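Local coordinates for protein 1,3-alpha-isomaltosidase (Kribbella flavida DSM 17836, PDB 5X3I) that hydrolyses the alpha-1,3-glucosidic linkages of the cyclic tetrasaccharide cyclobis-(1-6)-alpha-nigerosyl to give isomaltose inside the cell, at residues R322-P327 with T609-A614; M592-E597 with P624-F629. The protein carries 1 engineered substitution. One frame throughout, in Å; residues are numbered along the deposited sequence.

Contact 1: residues R322-P327 with T609-A614; sequences RDLAIP and TPWHVA
Pro610 and Trp611, in the first turn of helix 610-617, receive the methyl ends of Ile326 and Leu324, two residues of the turn that ends helix 311-323. Both segments belong to the TIM barrel of this family 31 glycoside hydrolase, where they join helices on the outside of the barrel, away from the active site. Thr609 precedes the helix as its N-cap: its OG1 accepts a hydrogen bond from His612 N at 3.2 Å. Pro610 suits a first helical turn, where its nitrogen need donate no bond, and its ring offers CB and CG to Ile326 CD1, each at 4.1 Å. That methyl reaches across because CG1 of Ile326 lies anti to the carbonyl carbon and the chain then runs extended (chi2 161°). It also comes to the edge of the Trp611 ring, near its plane. In Trp611 a chi1 of 56° turns the indole back toward the N-cap, where Thr609 OG1 sits above one face, offset toward the rim; the ring also meets His321 of helix 311-323 edge-to-face. Leucine and isoleucine fit here because branched aliphatic chains without a polar group can end in methyls against the proline ring and the indole. Ala325, the first residue beyond helix 311-323, has positive phi, which its small side chain makes tolerable, and forms a Schellman motif with bonds back into the last turn. On either side of it in sequence, Leu324 and Ile326 both point toward the 609-614 segment. Leu324 CD1 comes obliquely to the indole, 3.7 Å from Trp611 CB and 3.8 Å from Trp611 CE3.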
ATOM      1  N   ARG A 322      -6.592  -4.526 -29.759  1.00 14.01           N
ATOM      2  CA  ARG A 322      -7.004  -5.568 -30.694  1.00 15.84           C
ATOM      3  C   ARG A 322      -6.342  -5.389 -32.058  1.00 13.49           C
ATOM      4  O   ARG A 322      -5.801  -6.325 -32.611  1.00 16.28           O
ATOM      5  CB  ARG A 322      -8.529  -5.577 -30.874  1.00 16.10           C
ATOM      6  CG  ARG A 322      -9.001  -6.526 -31.979  1.00 16.00           C
ATOM      7  CD  ARG A 322     -10.373  -6.136 -32.525  1.00 19.37           C
ATOM      8  NE  ARG A 322     -10.374  -4.800 -33.105  1.00 17.53           N
ATOM      9  CZ  ARG A 322     -11.477  -4.096 -33.333  1.00 18.19           C
ATOM     10  NH1 ARG A 322     -12.667  -4.609 -33.032  1.00 18.68           N
ATOM     11  NH2 ARG A 322     -11.394  -2.884 -33.861  1.00 17.05           N
ATOM     12  N   ASP A 323      -6.390  -4.177 -32.592  1.00 15.12           N
ATOM     13  CA  ASP A 323      -5.898  -3.946 -33.943  1.00 16.79           C
ATOM     14  C   ASP A 323      -4.379  -4.090 -34.036  1.00 18.29           C
ATOM     15  O   ASP A 323      -3.862  -4.466 -35.079  1.00 17.10           O
ATOM     16  CB  ASP A 323      -6.349  -2.573 -34.441  1.00 18.22           C
ATOM     17  CG  ASP A 323      -7.858  -2.485 -34.597  1.00 15.19           C
ATOM     18  OD1 ASP A 323      -8.504  -3.533 -34.743  1.00 16.34           O
ATOM     19  OD2 ASP A 323      -8.396  -1.374 -34.546  1.00 18.93           O
ATOM     20  N   LEU A 324      -3.668  -3.837 -32.935  1.00 17.92           N
ATOM     21  CA  LEU A 324      -2.217  -4.014 -32.925  1.00 13.46           C
ATOM     22  C   LEU A 324      -1.826  -5.415 -32.460  1.00 16.48           C
ATOM     23  O   LEU A 324      -0.654  -5.717 -32.312  1.00 16.65           O
ATOM     24  CB  LEU A 324      -1.543  -2.952 -32.049  1.00 17.02           C
ATOM     25  CG  LEU A 324      -1.727  -1.496 -32.489  1.00 15.82           C
ATOM     26  CD1 LEU A 324      -1.050  -0.511 -31.522  1.00 13.88           C
ATOM     27  CD2 LEU A 324      -1.192  -1.299 -33.889  1.00 18.08           C
ATOM     28  N   ALA A 325      -2.824  -6.260 -32.230  1.00 16.51           N
ATOM     29  CA  ALA A 325      -2.606  -7.639 -31.821  1.00 17.00           C
ATOM     30  C   ALA A 325      -1.742  -7.745 -30.552  1.00 17.34           C
ATOM     31  O   ALA A 325      -0.888  -8.619 -30.451  1.00 20.22           O
ATOM     32  CB  ALA A 325      -1.982  -8.437 -32.963  1.00 17.16           C
ATOM     33  N   ILE A 326      -1.966  -6.831 -29.611  1.00 16.85           N
ATOM     34  CA  ILE A 326      -1.384  -6.912 -28.275  1.00 15.37           C
ATOM     35  C   ILE A 326      -2.442  -7.432 -27.321  1.00 14.59           C
ATOM     36  O   ILE A 326      -3.376  -6.713 -26.971  1.00 15.63           O
ATOM     37  CB  ILE A 326      -0.883  -5.545 -27.772  1.00 15.05           C
ATOM     38  CG1 ILE A 326       0.110  -4.934 -28.768  1.00 15.20           C
ATOM     39  CG2 ILE A 326      -0.282  -5.680 -26.359  1.00 13.60           C
ATOM     40  CD1 ILE A 326       0.303  -3.428 -28.599  1.00 14.15           C
ATOM     41  N   PRO A 327      -2.294  -8.684 -26.892  1.00 15.26           N
ATOM     42  CA  PRO A 327      -3.323  -9.340 -26.080  1.00 15.22           C
ATOM     43  C   PRO A 327      -3.491  -8.633 -24.744  1.00 16.44           C
ATOM     44  O   PRO A 327      -2.495  -8.256 -24.152  1.00 20.09           O
ATOM     45  CB  PRO A 327      -2.779 -10.756 -25.880  1.00 16.83           C
ATOM     46  CG  PRO A 327      -1.699 -10.923 -26.869  1.00 18.43           C
ATOM     47  CD  PRO A 327      -1.155  -9.568 -27.170  1.00 15.67           C
ATOM     48  N   THR A 609       0.135   3.347 -22.660  1.00 15.18           N
ATOM     49  CA  THR A 609      -0.059   2.332 -23.703  1.00 17.20           C
ATOM     50  C   THR A 609       1.202   2.152 -24.565  1.00 17.95           C
ATOM     51  O   THR A 609       1.954   3.089 -24.778  1.00 18.93           O
ATOM     52  CB  THR A 609      -1.250   2.675 -24.624  1.00 16.47           C
ATOM     53  OG1 THR A 609      -0.979   3.881 -25.351  1.00 15.40           O
ATOM     54  CG2 THR A 609      -2.529   2.821 -23.813  1.00 14.30           C
ATOM     55  N   PRO A 610       1.445   0.934 -25.045  1.00 15.48           N
ATOM     56  CA  PRO A 610       2.639   0.691 -25.866  1.00 15.69           C
ATOM     57  C   PRO A 610       2.701   1.607 -27.087  1.00 17.42           C
ATOM     58  O   PRO A 610       3.774   2.091 -27.432  1.00 20.35           O
ATOM     59  CB  PRO A 610       2.483  -0.771 -26.296  1.00 13.80           C
ATOM     60  CG  PRO A 610       1.584  -1.374 -25.301  1.00 15.50           C
ATOM     61  CD  PRO A 610       0.662  -0.292 -24.828  1.00 15.27           C
ATOM     62  N   TRP A 611       1.561   1.862 -27.718  1.00 16.79           N
ATOM     63  CA  TRP A 611       1.558   2.666 -28.926  1.00 16.14           C
ATOM     64  C   TRP A 611       1.744   4.144 -28.636  1.00 19.65           C
ATOM     65  O   TRP A 611       2.356   4.849 -29.430  1.00 22.68           O
ATOM     66  CB  TRP A 611       0.272   2.452 -29.730  1.00 15.37           C
ATOM     67  CG  TRP A 611      -1.001   2.722 -28.993  1.00 16.13           C
ATOM     68  CD1 TRP A 611      -1.688   3.893 -28.952  1.00 14.95           C
ATOM     69  CD2 TRP A 611      -1.757   1.786 -28.218  1.00 13.28           C
ATOM     70  NE1 TRP A 611      -2.822   3.750 -28.194  1.00 15.10           N
ATOM     71  CE2 TRP A 611      -2.883   2.465 -27.729  1.00 13.77           C
ATOM     72  CE3 TRP A 611      -1.586   0.441 -27.889  1.00 15.96           C
ATOM     73  CZ2 TRP A 611      -3.831   1.847 -26.925  1.00 12.70           C
ATOM     74  CZ3 TRP A 611      -2.523  -0.169 -27.086  1.00 13.86           C
ATOM     75  CH2 TRP A 611      -3.635   0.531 -26.617  1.00 13.14           C
ATOM     76  N   HIS A 612       1.217   4.630 -27.516  1.00 19.92           N
ATOM     77  CA  HIS A 612       1.447   6.032 -27.195  1.00 17.96           C
ATOM     78  C   HIS A 612       2.902   6.270 -26.820  1.00 19.57           C
ATOM     79  O   HIS A 612       3.460   7.323 -27.114  1.00 22.52           O
ATOM     80  CB  HIS A 612       0.553   6.525 -26.071  1.00 18.36           C
ATOM     81  CG  HIS A 612       0.690   7.990 -25.822  1.00 17.38           C
ATOM     82  ND1 HIS A 612       0.349   8.934 -26.765  1.00 19.77           N
ATOM     83  CD2 HIS A 612       1.171   8.676 -24.760  1.00 18.07           C
ATOM     84  CE1 HIS A 612       0.596  10.139 -26.287  1.00 17.65           C
ATOM     85  NE2 HIS A 612       1.091  10.011 -25.071  1.00 19.64           N
ATOM     86  N   VAL A 613       3.508   5.289 -26.164  1.00 19.79           N
ATOM     87  CA  VAL A 613       4.914   5.390 -25.818  1.00 18.44           C
ATOM     88  C   VAL A 613       5.738   5.409 -27.108  1.00 20.67           C
ATOM     89  O   VAL A 613       6.656   6.213 -27.253  1.00 22.81           O
ATOM     90  CB  VAL A 613       5.362   4.239 -24.897  1.00 16.31           C
ATOM     91  CG1 VAL A 613       6.873   4.220 -24.757  1.00 15.52           C
ATOM     92  CG2 VAL A 613       4.708   4.376 -23.521  1.00 16.75           C
ATOM     93  N   ALA A 614       5.381   4.535 -28.047  1.00 18.48           N
ATOM     94  CA  ALA A 614       6.022   4.507 -29.356  1.00 18.84           C
ATOM     95  C   ALA A 614       5.901   5.859 -30.029  1.00 21.44           C
ATOM     96  O   ALA A 614       6.878   6.389 -30.539  1.00 25.61           O
ATOM     97  CB  ALA A 614       5.415   3.421 -30.236  1.00 18.43           C
TER

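Contact 2: residues M592-E597 with P624-F629; sequences MQYHSE and PLFRRF
The outer end of the Phe626 ring lies between two side chains of the 592-597 segment, touching Met592 CE and Tyr594 CD2 with its CZ. Met592 is stretched to full length, with all three torsions near 180° (chi3 -170°), which carries its terminal methyl, CE, to 4.2 Å from Phe626 CZ; an unbranched thioether suits the place because it can stretch from strand to helix. Phe626 swings its ring off the helix with CG anti to the backbone N (chi1 -171°), toward the strand. Here the last strand of the TIM barrel, 591-593, and the chain just beyond it meet helix 622-650 on the barrel's outside, an apolar layer between strand and helix. The Tyr594 ring approaches obliquely, its CD2 4.3 Å from Phe626 CZ, while its hydroxyl hydrogen-bonds His321 NE2; an aromatic residue with a polar tip thus serves both the apolar layer and a polar partner, His321. Phe629, one turn further along the helix, starts toward the strand but turns its ring away to Leu580 and Ala584 of helix 576-586, and Leu625 O lies 3.2 Å above the plane of the Phe629 ring, offset toward its rim.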
ATOM      1  N   MET A 592       1.135  -8.317 -14.453  1.00 12.81           N
ATOM      2  CA  MET A 592       1.652  -7.450 -15.494  1.00 12.89           C
ATOM      3  C   MET A 592       0.597  -6.415 -15.826  1.00 16.02           C
ATOM      4  O   MET A 592      -0.501  -6.757 -16.302  1.00 14.58           O
ATOM      5  CB  MET A 592       2.037  -8.266 -16.735  1.00 13.03           C
ATOM      6  CG  MET A 592       2.684  -7.443 -17.830  1.00 16.28           C
ATOM      7  SD  MET A 592       2.995  -8.385 -19.332  1.00 18.65           S
ATOM      8  CE  MET A 592       3.990  -7.192 -20.218  1.00 13.54           C
ATOM      9  N   GLN A 593       0.912  -5.158 -15.527  1.00 15.25           N
ATOM     10  CA  GLN A 593      -0.049  -4.065 -15.648  1.00 14.21           C
ATOM     11  C   GLN A 593       0.626  -2.749 -16.018  1.00 15.66           C
ATOM     12  O   GLN A 593       1.675  -2.414 -15.463  1.00 18.52           O
ATOM     13  CB  GLN A 593      -0.818  -3.894 -14.326  1.00 14.58           C
ATOM     14  CG  GLN A 593      -1.880  -2.795 -14.335  1.00 14.46           C
ATOM     15  CD  GLN A 593      -1.601  -1.633 -13.371  1.00 14.53           C
ATOM     16  OE1 GLN A 593      -2.529  -1.000 -12.881  1.00 17.08           O
ATOM     17  NE2 GLN A 593      -0.329  -1.337 -13.126  1.00 13.82           N
ATOM     18  N   TYR A 594       0.009  -1.976 -16.904  1.00 15.08           N
ATOM     19  CA  TYR A 594       0.446  -0.604 -17.114  1.00 11.51           C
ATOM     20  C   TYR A 594      -0.670   0.345 -16.708  1.00 12.26           C
ATOM     21  O   TYR A 594      -1.837  -0.032 -16.684  1.00 14.22           O
ATOM     22  CB  TYR A 594       0.886  -0.349 -18.565  1.00 13.88           C
ATOM     23  CG  TYR A 594      -0.197  -0.387 -19.643  1.00 13.95           C
ATOM     24  CD1 TYR A 594      -1.076   0.670 -19.814  1.00 14.66           C
ATOM     25  CD2 TYR A 594      -0.284  -1.452 -20.530  1.00 15.99           C
ATOM     26  CE1 TYR A 594      -2.043   0.651 -20.809  1.00 13.60           C
ATOM     27  CE2 TYR A 594      -1.261  -1.482 -21.538  1.00 17.41           C
ATOM     28  CZ  TYR A 594      -2.127  -0.422 -21.670  1.00 15.33           C
ATOM     29  OH  TYR A 594      -3.086  -0.430 -22.645  1.00 14.70           O
ATOM     30  N   HIS A 595      -0.293   1.575 -16.378  1.00 14.35           N
ATOM     31  CA  HIS A 595      -1.222   2.560 -15.843  1.00 14.22           C
ATOM     32  C   HIS A 595      -0.675   3.971 -16.046  1.00 14.45           C
ATOM     33  O   HIS A 595       0.520   4.150 -16.253  1.00 16.51           O
ATOM     34  CB  HIS A 595      -1.475   2.270 -14.361  1.00 12.80           C
ATOM     35  CG  HIS A 595      -2.470   3.183 -13.715  1.00 13.96           C
ATOM     36  ND1 HIS A 595      -3.656   3.538 -14.312  1.00 14.85           N
ATOM     37  CD2 HIS A 595      -2.455   3.802 -12.510  1.00 12.87           C
ATOM     38  CE1 HIS A 595      -4.328   4.342 -13.510  1.00 14.04           C
ATOM     39  NE2 HIS A 595      -3.622   4.516 -12.408  1.00 15.94           N
ATOM     40  N   SER A 596      -1.549   4.969 -15.999  1.00 14.67           N
ATOM     41  CA  SER A 596      -1.121   6.353 -16.143  1.00 14.12           C
ATOM     42  C   SER A 596      -1.969   7.291 -15.289  1.00 13.91           C
ATOM     43  O   SER A 596      -3.179   7.119 -15.169  1.00 15.50           O
ATOM     44  CB  SER A 596      -1.167   6.784 -17.618  1.00 16.35           C
ATOM     45  OG  SER A 596      -2.492   6.899 -18.090  1.00 18.19           O
ATOM     46  N   GLU A 597      -1.305   8.285 -14.704  1.00 15.66           N
ATOM     47  CA  GLU A 597      -1.917   9.242 -13.783  1.00 16.30           C
ATOM     48  C   GLU A 597      -2.780  10.275 -14.499  1.00 17.35           C
ATOM     49  O   GLU A 597      -2.523  10.599 -15.652  1.00 20.32           O
ATOM     50  CB  GLU A 597      -0.812   9.956 -12.985  1.00 16.59           C
ATOM     51  CG  GLU A 597      -1.287  10.821 -11.829  1.00 19.10           C
ATOM     52  CD  GLU A 597      -0.128  11.375 -10.997  1.00 18.32           C
ATOM     53  OE1 GLU A 597       0.879  11.830 -11.572  1.00 23.13           O
ATOM     54  OE2 GLU A 597      -0.233  11.339  -9.766  1.00 22.06           O
ATOM     55  N   PRO A 624       6.289  -3.583 -31.426  1.00 20.27           N
ATOM     56  CA  PRO A 624       6.579  -4.995 -31.704  1.00 20.47           C
ATOM     57  C   PRO A 624       7.200  -5.743 -30.530  1.00 18.97           C
ATOM     58  O   PRO A 624       6.875  -6.900 -30.303  1.00 20.61           O
ATOM     59  CB  PRO A 624       7.571  -4.930 -32.872  1.00 25.55           C
ATOM     60  CG  PRO A 624       7.381  -3.605 -33.468  1.00 25.81           C
ATOM     61  CD  PRO A 624       7.031  -2.700 -32.342  1.00 20.58           C
ATOM     62  N   LEU A 625       8.083  -5.094 -29.785  1.00 19.46           N
ATOM     63  CA  LEU A 625       8.717  -5.786 -28.678  1.00 19.36           C
ATOM     64  C   LEU A 625       7.743  -5.974 -27.513  1.00 19.04           C
ATOM     65  O   LEU A 625       7.716  -7.031 -26.898  1.00 19.42           O
ATOM     66  CB  LEU A 625       9.971  -5.048 -28.222  1.00 19.30           C
ATOM     67  CG  LEU A 625      11.149  -5.092 -29.200  1.00 23.18           C
ATOM     68  CD1 LEU A 625      12.400  -4.512 -28.548  1.00 22.51           C
ATOM     69  CD2 LEU A 625      11.403  -6.505 -29.674  1.00 22.36           C
ATOM     70  N   PHE A 626       6.934  -4.960 -27.223  1.00 19.67           N
ATOM     71  CA  PHE A 626       5.927  -5.111 -26.184  1.00 17.40           C
ATOM     72  C   PHE A 626       4.984  -6.252 -26.559  1.00 16.97           C
ATOM     73  O   PHE A 626       4.666  -7.082 -25.726  1.00 17.60           O
ATOM     74  CB  PHE A 626       5.140  -3.823 -25.964  1.00 16.46           C
ATOM     75  CG  PHE A 626       4.244  -3.861 -24.759  1.00 15.96           C
ATOM     76  CD1 PHE A 626       4.656  -3.301 -23.554  1.00 14.96           C
ATOM     77  CD2 PHE A 626       2.989  -4.454 -24.822  1.00 16.71           C
ATOM     78  CE1 PHE A 626       3.842  -3.323 -22.438  1.00 12.61           C
ATOM     79  CE2 PHE A 626       2.161  -4.483 -23.708  1.00 15.73           C
ATOM     80  CZ  PHE A 626       2.588  -3.916 -22.505  1.00 11.65           C
ATOM     81  N   ARG A 627       4.568  -6.290 -27.824  1.00 20.27           N
ATOM     82  CA  ARG A 627       3.713  -7.365 -28.325  1.00 17.58           C
ATOM     83  C   ARG A 627       4.344  -8.730 -28.071  1.00 16.73           C
ATOM     84  O   ARG A 627       3.667  -9.643 -27.610  1.00 21.39           O
ATOM     85  CB  ARG A 627       3.418  -7.178 -29.820  1.00 16.92           C
ATOM     86  CG  ARG A 627       2.444  -8.198 -30.409  1.00 15.46           C
ATOM     87  CD  ARG A 627       1.862  -7.707 -31.756  1.00 18.95           C
ATOM     88  NE  ARG A 627       2.914  -7.281 -32.667  1.00 23.07           N
ATOM     89  CZ  ARG A 627       2.879  -6.197 -33.433  1.00 20.55           C
ATOM     90  NH1 ARG A 627       1.824  -5.399 -33.445  1.00 19.14           N
ATOM     91  NH2 ARG A 627       3.916  -5.919 -34.206  1.00 24.73           N
ATOM     92  N   ARG A 628       5.635  -8.865 -28.353  1.00 19.04           N
ATOM     93  CA  ARG A 628       6.337 -10.116 -28.064  1.00 17.48           C
ATOM     94  C   ARG A 628       6.243 -10.489 -26.592  1.00 14.72           C
ATOM     95  O   ARG A 628       5.952 -11.628 -26.252  1.00 18.07           O
ATOM     96  CB  ARG A 628       7.807 -10.040 -28.464  1.00 18.74           C
ATOM     97  CG  ARG A 628       8.067 -10.119 -29.946  1.00 29.95           C
ATOM     98  CD  ARG A 628       9.475 -10.643 -30.195  1.00 40.79           C
ATOM     99  NE  ARG A 628      10.178  -9.893 -31.230  1.00 48.96           N
ATOM    100  CZ  ARG A 628      11.488  -9.973 -31.440  1.00 50.09           C
ATOM    101  NH1 ARG A 628      12.235 -10.768 -30.684  1.00 46.62           N
ATOM    102  NH2 ARG A 628      12.050  -9.254 -32.401  1.00 50.46           N
ATOM    103  N   PHE A 629       6.488  -9.519 -25.722  1.00 18.49           N
ATOM    104  CA  PHE A 629       6.430  -9.764 -24.287  1.00 18.65           C
ATOM    105  C   PHE A 629       5.029 -10.198 -23.876  1.00 14.90           C
ATOM    106  O   PHE A 629       4.865 -11.166 -23.146  1.00 17.33           O
ATOM    107  CB  PHE A 629       6.851  -8.513 -23.506  1.00 17.66           C
ATOM    108  CG  PHE A 629       8.256  -8.052 -23.804  1.00 19.77           C
ATOM    109  CD1 PHE A 629       9.252  -8.959 -24.090  1.00 21.56           C
ATOM    110  CD2 PHE A 629       8.571  -6.712 -23.799  1.00 19.68           C
ATOM    111  CE1 PHE A 629      10.532  -8.535 -24.366  1.00 21.64           C
ATOM    112  CE2 PHE A 629       9.854  -6.288 -24.073  1.00 22.41           C
ATOM    113  CZ  PHE A 629      10.829  -7.202 -24.355  1.00 20.04           C
TER

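Overall arrangement
The centres of contacts 1 and 2 lie about 8 Å apart, both within the family 31 TIM-barrel domain and away from the annotated catalytic sites. Their segments alternate along the chain: 322-327 comes first, then 592-597, 609-614 and 624-629. Strand 591-593, helix 610-617 and helix 622-650 thus follow one another at the end of the barrel, and the two helices pack against the end of the early helix 311-323. The contacts also touch: Pro610 CG packs 3.4 Å from Phe626 CD2, and Arg627 NH1 probably hydrogen-bonds Leu324 O at 2.7 Å. The last barrel strand pairs with the first, 302-304, which brings the late helices next to helix 311-323, where both contacts lie.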